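PDB 3HR6: putative surface-anchored fimbrial subunit from Corynebacterium diphtheriae, which forms the shaft of a cell-wall-anchored pilus as its major pilin, built of tandem Ig-like modules, and probably supports bacterial adhesion. Local coordinates for residues 38-44 / 98-104; 4-10 / 88-94; 34-38 / 106-111. All coordinates share one frame; numbering follows the deposited sequence. Where two conformers were deposited one is given.

Contact 1: residues 38-44 / 98-104; sequences SFTLYRV and LYLVVQE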
# COMPACT_ATOMS: atom_id res chain seq x y z
N SER A 38 -20.54 5.06 -2.84
CA SER A 38 -21.49 4.22 -2.14
C SER A 38 -22.33 5.06 -1.19
O SER A 38 -21.80 5.82 -0.39
CB SER A 38 -20.74 3.14 -1.36
OG SER A 38 -21.67 2.40 -0.58
N PHE A 39 -23.65 4.92 -1.31
CA PHE A 39 -24.58 5.65 -0.51
C PHE A 39 -25.60 4.73 0.09
O PHE A 39 -26.07 3.81 -0.56
CB PHE A 39 -25.32 6.67 -1.37
CG PHE A 39 -24.44 7.77 -1.85
CD1 PHE A 39 -24.30 8.95 -1.12
CD2 PHE A 39 -23.78 7.64 -3.05
CE1 PHE A 39 -23.48 9.97 -1.57
CE2 PHE A 39 -22.98 8.64 -3.51
CZ PHE A 39 -22.82 9.82 -2.77
N THR A 40 -25.96 5.02 1.33
CA THR A 40 -27.11 4.40 1.95
C THR A 40 -28.23 5.45 2.09
O THR A 40 -28.00 6.59 2.55
CB THR A 40 -26.73 3.77 3.29
OG1 THR A 40 -25.71 2.80 3.08
CG2 THR A 40 -27.93 3.10 3.95
N LEU A 41 -29.43 5.05 1.67
CA LEU A 41 -30.64 5.81 1.88
C LEU A 41 -31.35 5.32 3.14
O LEU A 41 -31.58 4.13 3.30
CB LEU A 41 -31.56 5.71 0.66
CG LEU A 41 -32.77 6.64 0.67
CD1 LEU A 41 -32.37 8.12 0.45
CD2 LEU A 41 -33.80 6.18 -0.36
N TYR A 42 -31.64 6.24 4.05
CA TYR A 42 -32.47 5.99 5.24
C TYR A 42 -33.73 6.83 5.19
O TYR A 42 -33.70 7.99 4.73
CB TYR A 42 -31.73 6.42 6.50
CG TYR A 42 -30.47 5.63 6.79
CD1 TYR A 42 -30.54 4.47 7.56
CD2 TYR A 42 -29.22 6.04 6.34
CE1 TYR A 42 -29.43 3.74 7.85
CE2 TYR A 42 -28.09 5.33 6.63
CZ TYR A 42 -28.21 4.15 7.38
OH TYR A 42 -27.12 3.39 7.70
N ARG A 43 -34.82 6.28 5.72
CA ARG A 43 -36.05 7.06 5.95
C ARG A 43 -36.00 7.67 7.35
O ARG A 43 -35.60 7.00 8.30
CB ARG A 43 -37.29 6.18 5.82
CG ARG A 43 -38.61 6.93 6.09
CD ARG A 43 -39.83 6.17 5.60
NE ARG A 43 -39.63 5.68 4.24
CZ ARG A 43 -39.43 4.41 3.87
NH1 ARG A 43 -39.43 3.41 4.76
NH2 ARG A 43 -39.24 4.13 2.58
N VAL A 44 -36.36 8.95 7.47
CA VAL A 44 -36.44 9.58 8.79
C VAL A 44 -37.76 9.18 9.44
O VAL A 44 -38.84 9.50 8.94
CB VAL A 44 -36.29 11.10 8.71
CG1 VAL A 44 -36.36 11.72 10.10
CG2 VAL A 44 -34.97 11.44 8.06
N LEU A 98 -39.40 12.04 4.53
CA LEU A 98 -38.10 12.71 4.69
C LEU A 98 -37.03 11.64 4.68
O LEU A 98 -37.13 10.64 5.40
CB LEU A 98 -38.03 13.52 6.00
CG LEU A 98 -36.77 14.39 6.24
CD1 LEU A 98 -36.64 15.47 5.19
CD2 LEU A 98 -36.79 15.02 7.65
N TYR A 99 -36.00 11.83 3.84
CA TYR A 99 -34.93 10.86 3.75
C TYR A 99 -33.59 11.41 4.19
O TYR A 99 -33.37 12.61 4.22
CB TYR A 99 -34.82 10.29 2.33
CG TYR A 99 -35.99 9.40 1.98
CD1 TYR A 99 -35.96 8.04 2.26
CD2 TYR A 99 -37.15 9.92 1.37
CE1 TYR A 99 -37.03 7.22 1.96
CE2 TYR A 99 -38.23 9.08 1.05
CZ TYR A 99 -38.16 7.74 1.34
OH TYR A 99 -39.22 6.89 1.07
N LEU A 100 -32.70 10.51 4.54
CA LEU A 100 -31.34 10.86 4.89
C LEU A 100 -30.41 10.04 4.00
O LEU A 100 -30.53 8.81 3.93
CB LEU A 100 -31.08 10.62 6.39
CG LEU A 100 -29.66 10.92 6.84
CD1 LEU A 100 -29.49 12.39 7.11
CD2 LEU A 100 -29.30 10.06 8.09
N VAL A 101 -29.53 10.74 3.28
CA VAL A 101 -28.59 10.12 2.37
C VAL A 101 -27.22 10.12 3.03
O VAL A 101 -26.70 11.18 3.40
CB VAL A 101 -28.53 10.87 1.00
CG1 VAL A 101 -27.36 10.38 0.14
CG2 VAL A 101 -29.86 10.75 0.25
N VAL A 102 -26.64 8.94 3.17
CA VAL A 102 -25.34 8.80 3.85
C VAL A 102 -24.33 8.23 2.87
O VAL A 102 -24.43 7.08 2.47
CB VAL A 102 -25.42 7.90 5.11
CG1 VAL A 102 -24.03 7.73 5.75
CG2 VAL A 102 -26.39 8.49 6.12
N GLN A 103 -23.34 9.01 2.48
CA GLN A 103 -22.22 8.42 1.74
C GLN A 103 -21.40 7.53 2.67
O GLN A 103 -21.13 7.90 3.81
CB GLN A 103 -21.28 9.44 1.12
CG GLN A 103 -20.33 8.76 0.13
CD GLN A 103 -19.50 9.71 -0.72
OE1 GLN A 103 -19.60 10.95 -0.61
NE2 GLN A 103 -18.68 9.13 -1.59
N GLU A 104 -20.99 6.39 2.15
CA GLU A 104 -20.31 5.37 2.93
C GLU A 104 -18.83 5.32 2.56
O GLU A 104 -18.40 5.87 1.55
CB GLU A 104 -20.92 4.03 2.65
CG GLU A 104 -22.43 3.95 2.96
CD GLU A 104 -22.75 3.84 4.45
OE1 GLU A 104 -21.92 4.16 5.31
OE2 GLU A 104 -23.89 3.43 4.74
O HOH W 1 -18.30 6.21 -1.14
O HOH W 2 -24.83 4.36 7.18
O HOH W 3 -40.00 10.54 6.71
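Leu41 and Tyr99 meet on the packed face of an antiparallel strand pair in the N-terminal Ig-like module of the pilin. Strands 38-44 and 98-103 run alongside each other with axes 4.4 Å apart. Thr40 with Val102 and Tyr42 with Leu100 are the hydrogen-bonded pairs. Phe39, Leu41, Val101 and Tyr99 share the tight face. Leu41 CD1 lies 3.6 Å from Val101 CG2 and also touches Tyr99 CB. Ile7 and Val9 of strand 5-13 cover this face. Toward Ser38, Gln103 CG sits over one face of the Phe39 ring, 4.1 Å from the centroid and off-centre. The amide end of Gln103 turns to Ser114, whose N donates to OE1.

At the far end of the Leu41 face the packing gives way to the partly exposed Arg43. It runs beside Tyr99, with guanidinium and ring planes 75° apart. Arg43 NH2 donates to Tyr99 OH at 3.1 Å, and NE adds a weak bond. Tyr99 OH also bonds the carbonyl of Thr95.

The other face, with Thr40 and Tyr42, is more polar. Val102 CG2 packs on Tyr42 CE2 at 3.6 Å. Beyond it a water joins Tyr42 OH to Glu104 OE2. The Glu104 chain folds back at chi2 (-76°), which brings its carboxylate to Thr40. Thr81 of strand 76-83 also bonds the Thr40 hydroxyl. Thr40 OG1 donates to Glu104 OE2 at 2.5 Å, on the anti lone pair.

Contact 2: residues 4-10 / 88-94; sequences RTSIAVH and VAKFDNL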
# COMPACT_ATOMS: atom_id res chain seq x y z
N ARG A 4 -45.57 7.82 -5.92
CA ARG A 4 -44.22 7.19 -5.67
C ARG A 4 -43.08 8.04 -6.23
O ARG A 4 -43.14 8.56 -7.35
CB ARG A 4 -44.18 5.75 -6.19
CG ARG A 4 -45.27 4.94 -5.49
CD ARG A 4 -44.97 3.47 -5.36
NE ARG A 4 -43.91 3.14 -4.40
CZ ARG A 4 -44.01 3.24 -3.08
NH1 ARG A 4 -45.11 3.73 -2.50
NH2 ARG A 4 -42.98 2.88 -2.31
N THR A 5 -42.02 8.15 -5.44
CA THR A 5 -41.01 9.15 -5.65
C THR A 5 -39.66 8.45 -5.85
O THR A 5 -39.57 7.24 -5.69
CB THR A 5 -41.01 10.13 -4.44
OG1 THR A 5 -40.43 11.39 -4.80
CG2 THR A 5 -40.28 9.53 -3.24
N SER A 6 -38.65 9.21 -6.24
CA SER A 6 -37.30 8.67 -6.32
C SER A 6 -36.29 9.74 -5.95
O SER A 6 -36.57 10.93 -6.08
CB SER A 6 -36.98 8.08 -7.69
OG SER A 6 -36.91 9.08 -8.69
N ILE A 7 -35.14 9.29 -5.44
CA ILE A 7 -33.99 10.14 -5.18
C ILE A 7 -32.82 9.65 -6.01
O ILE A 7 -32.37 8.51 -5.87
CB ILE A 7 -33.64 10.21 -3.68
CG1 ILE A 7 -34.81 10.83 -2.90
CG2 ILE A 7 -32.38 11.07 -3.46
CD1 ILE A 7 -34.84 10.44 -1.45
N ALA A 8 -32.33 10.53 -6.89
CA ALA A 8 -31.16 10.27 -7.71
C ALA A 8 -29.99 10.99 -7.06
O ALA A 8 -29.97 12.25 -7.02
CB ALA A 8 -31.41 10.80 -9.10
N VAL A 9 -29.04 10.22 -6.53
CA VAL A 9 -27.84 10.78 -5.92
C VAL A 9 -26.72 10.84 -6.95
O VAL A 9 -26.27 9.81 -7.44
CB VAL A 9 -27.35 9.96 -4.70
CG1 VAL A 9 -26.18 10.65 -4.05
CG2 VAL A 9 -28.47 9.74 -3.69
N HIS A 10 -26.23 12.05 -7.20
CA HIS A 10 -25.06 12.28 -8.04
C HIS A 10 -23.86 12.68 -7.18
O HIS A 10 -23.86 13.73 -6.55
CB HIS A 10 -25.37 13.39 -9.04
CG HIS A 10 -26.61 13.16 -9.85
ND1 HIS A 10 -26.65 12.30 -10.93
CD2 HIS A 10 -27.86 13.66 -9.72
CE1 HIS A 10 -27.86 12.31 -11.44
NE2 HIS A 10 -28.62 13.12 -10.73
N VAL A 88 -24.79 8.28 -11.25
CA VAL A 88 -25.96 8.37 -10.38
C VAL A 88 -26.25 7.08 -9.62
O VAL A 88 -26.04 5.99 -10.14
CB VAL A 88 -27.20 8.77 -11.21
CG1 VAL A 88 -27.65 7.66 -12.21
CG2 VAL A 88 -28.37 9.19 -10.30
N ALA A 89 -26.70 7.22 -8.37
CA ALA A 89 -27.29 6.11 -7.61
C ALA A 89 -28.74 6.51 -7.45
O ALA A 89 -29.03 7.44 -6.70
CB ALA A 89 -26.62 5.94 -6.26
N LYS A 90 -29.63 5.86 -8.20
CA LYS A 90 -31.07 6.14 -8.15
C LYS A 90 -31.85 5.18 -7.23
O LYS A 90 -31.92 3.97 -7.49
CB LYS A 90 -31.71 6.12 -9.54
CG LYS A 90 -33.11 6.64 -9.55
CD LYS A 90 -33.65 6.89 -10.95
CE LYS A 90 -35.13 7.12 -10.92
NZ LYS A 90 -35.64 7.69 -12.19
N PHE A 91 -32.46 5.74 -6.19
CA PHE A 91 -33.30 4.98 -5.27
C PHE A 91 -34.74 5.23 -5.71
O PHE A 91 -35.27 6.31 -5.50
CB PHE A 91 -33.07 5.46 -3.82
CG PHE A 91 -31.67 5.24 -3.34
CD1 PHE A 91 -31.30 4.03 -2.77
CD2 PHE A 91 -30.70 6.23 -3.49
CE1 PHE A 91 -30.02 3.83 -2.33
CE2 PHE A 91 -29.40 6.01 -3.06
CZ PHE A 91 -29.06 4.82 -2.48
N ASP A 92 -35.35 4.22 -6.34
CA ASP A 92 -36.60 4.35 -7.07
C ASP A 92 -37.74 3.72 -6.27
O ASP A 92 -37.49 2.97 -5.32
CB ASP A 92 -36.44 3.67 -8.45
CG ASP A 92 -37.45 4.17 -9.50
OD1 ASP A 92 -38.44 4.87 -9.18
OD2 ASP A 92 -37.24 3.84 -10.69
N ASN A 93 -38.99 4.06 -6.62
CA ASN A 93 -40.19 3.45 -6.03
C ASN A 93 -40.29 3.70 -4.50
O ASN A 93 -40.58 2.79 -3.72
CB ASN A 93 -40.21 1.94 -6.36
CG ASN A 93 -41.58 1.32 -6.27
OD1 ASN A 93 -42.59 1.93 -6.63
ND2 ASN A 93 -41.64 0.06 -5.82
N LEU A 94 -40.08 4.96 -4.11
CA LEU A 94 -40.05 5.36 -2.70
C LEU A 94 -41.37 5.96 -2.24
O LEU A 94 -42.04 6.69 -2.98
CB LEU A 94 -38.98 6.43 -2.47
CG LEU A 94 -37.53 6.03 -2.76
CD1 LEU A 94 -36.60 7.22 -2.47
CD2 LEU A 94 -37.13 4.81 -1.95
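Arg4 grips Asn93 side-on, beside the first residue of strand 5-9. Arg4 NE donates to Asn93 OD1 at 2.9 Å and Arg4 NH2 to Asn93 O at 2.8 Å. OD1 lies near the guanidinium plane, but both nitrogens sit above the carbonyl planes of the oxygens they meet. The guanidinium also lays one face over the carbonyl carbon of Leu94. A bend at chi3 (70°) turns the arginine chain toward these groups.

Next to this grip the strands pair in antiparallel fashion. Thr5 and Leu94 exchange two backbone bonds. Ile7 does so with Phe91, and Val9 with Ala89. Between the first two pairs the register slips by one residue. Asn93 and Leu94 both face Thr5, which makes a G1 beta bulge. Asn93 has positive phi (61°), and Asn93 N bonds Asp92 OD1 at 2.7 Å. The chain turns a corner here.

The apolar side chains of Ile7, Val9, Phe91 and Leu94 share one face. The Ile7 and Leu94 side chains cross at about a right angle, with Ile7 CD1 3.8 Å from Leu94 CD1. Val9 CG2 meets Phe91 CE2 at the ring edge.

The opposite face carries Ser6, Ala8 and Lys90. The Lys90 chain is extended, and Lys90 CE passes 3.5 Å from Ser6 OG. Asp134 of strand 131-143 bonds that hydroxyl. At the far end Val88 CG2 lies 3.4 Å from His10 CE1. His10 ND1 bonds the carbonyl of Gly87, and NE2 bonds His136, so both ring nitrogens are engaged and the ring's rotation is fixed. Ile7, Phe91 and Leu94 pack on Leu41 of strand 38-44, so this face holds by apolar contact, while the exposed bulge relies on polar groups.

Contact 3: residues 34-38 / 106-111; sequences VDGMS and NGAEAV
Gly36 O accepts the backbone N-H of Ala108, with Ala108 N 2.7 Å away. The bond is nearly straight, with 164° at the hydrogen. Gly107 CA also lies 3.1 Å from Gly36 O. The two backbones pass closely at these glycines. Gly36 has positive phi (79°), a conformation that favours glycine.

A second polar bond lies at the start of strand 38-44. Ser38 OG donates to Asn106 OD1 at 2.7 Å, approaching somewhat tilted from the amide carbonyl plane. The serine oxygen is anti to its own N (chi1 175°), and this sets it facing the asparagine. The amide N of Asn106 turns the other way, to the carbonyl of Asp291.

Residues 34-38 lead from a loop into strand 38-44. Residues 106-111 belong to the loop that follows strand 97-103. Their meeting joins two loops at one end of the N-terminal Ig-like module. Asp291 lies much later in the chain, and its bond to Asn106 ties this end to that region.

Met37 supplies the apolar part. Its chain bends at chi2 and chi3, and its sulfur reaches toward Val111 tip to tip, with Met37 SD 3.8 Å from Val111 CG2. The methyl Met37 CE lies 3.5 Å from Glu109 O. His141 of strand 131-143 packs on both side chains. On the more exposed flank a water donates to Asp35 O and to Glu109 OE1, its oxygen 2.9 Å from the latter.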
# COMPACT_ATOMS: atom_id res chain seq x y z
N VAL A 34 -18.96 11.03 -10.21
CA VAL A 34 -18.02 9.96 -9.97
C VAL A 34 -18.80 8.65 -9.83
O VAL A 34 -19.86 8.60 -9.19
CB VAL A 34 -17.21 10.25 -8.70
CG1 VAL A 34 -16.23 9.09 -8.35
CG2 VAL A 34 -16.46 11.59 -8.84
N ASP A 35 -18.30 7.59 -10.46
CA ASP A 35 -18.90 6.29 -10.28
C ASP A 35 -18.28 5.53 -9.13
O ASP A 35 -17.21 5.86 -8.66
CB ASP A 35 -18.84 5.50 -11.60
CG ASP A 35 -19.82 6.03 -12.62
OD1 ASP A 35 -20.87 6.59 -12.24
OD2 ASP A 35 -19.55 5.86 -13.81
N GLY A 36 -19.03 4.53 -8.63
CA GLY A 36 -18.56 3.67 -7.57
C GLY A 36 -18.64 4.28 -6.20
O GLY A 36 -18.05 3.77 -5.26
N MET A 37 -19.36 5.41 -6.08
CA MET A 37 -19.51 6.06 -4.78
C MET A 37 -20.71 5.44 -4.11
O MET A 37 -21.76 5.31 -4.72
CB MET A 37 -19.64 7.57 -4.94
CG MET A 37 -18.41 8.22 -5.55
SD MET A 37 -17.01 8.22 -4.43
CE MET A 37 -15.96 6.89 -5.07
N SER A 38 -20.54 5.06 -2.84
CA SER A 38 -21.49 4.22 -2.14
C SER A 38 -22.33 5.06 -1.19
O SER A 38 -21.80 5.82 -0.39
CB SER A 38 -20.74 3.14 -1.36
OG SER A 38 -21.67 2.40 -0.58
N ASN A 106 -17.20 2.53 1.82
CA ASN A 106 -16.99 1.33 1.01
C ASN A 106 -17.23 1.52 -0.53
O ASN A 106 -17.63 0.59 -1.27
CB ASN A 106 -17.87 0.20 1.55
CG ASN A 106 -19.34 0.41 1.26
OD1 ASN A 106 -19.77 1.54 1.06
ND2 ASN A 106 -20.12 -0.69 1.20
N GLY A 107 -16.98 2.74 -1.02
CA GLY A 107 -17.01 3.00 -2.47
C GLY A 107 -15.89 2.28 -3.18
O GLY A 107 -15.00 1.73 -2.52
N ALA A 108 -15.92 2.31 -4.51
CA ALA A 108 -14.92 1.65 -5.36
C ALA A 108 -13.54 2.23 -5.09
O ALA A 108 -12.51 1.53 -5.08
CB ALA A 108 -15.29 1.77 -6.83
N GLU A 109 -13.53 3.55 -4.87
CA GLU A 109 -12.33 4.30 -4.53
C GLU A 109 -12.56 5.00 -3.20
O GLU A 109 -13.68 5.42 -2.87
CB GLU A 109 -12.02 5.37 -5.57
CG GLU A 109 -11.81 4.94 -6.98
CD GLU A 109 -11.62 6.15 -7.87
OE1 GLU A 109 -12.61 6.93 -8.07
OE2 GLU A 109 -10.47 6.36 -8.33
N ALA A 110 -11.50 5.14 -2.43
CA ALA A 110 -11.54 5.90 -1.21
C ALA A 110 -11.56 7.41 -1.49
O ALA A 110 -10.81 7.92 -2.32
CB ALA A 110 -10.34 5.55 -0.36
N VAL A 111 -12.50 8.08 -0.83
CA VAL A 111 -12.62 9.55 -0.89
C VAL A 111 -12.89 10.15 0.50
O VAL A 111 -13.32 9.45 1.42
CB VAL A 111 -13.78 9.95 -1.84
CG1 VAL A 111 -13.55 9.50 -3.31
CG2 VAL A 111 -15.15 9.40 -1.32
O HOH W 4 -14.81 5.07 -7.91

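Contacts 1 and 2 both belong to the sheet of the N-terminal module, and their apolar faces meet. Leu41 of contact 1 packs on Phe91 and Leu94 of contact 2, and Tyr99 touches Ile7. Both are largely buried strand pairings held by regular backbone bonds. Contact 2 keeps its ladder through the bulge and adds an arginine grip at its exposed end. Contact 3 is different. It is partly buried and joins loops through one backbone bond, one hydroxyl-amide bond and a methionine. It continues contact 1 through Ser38, and Gln103 touches Met37 and Val111. Contact 2 comes near contact 3 without touching it.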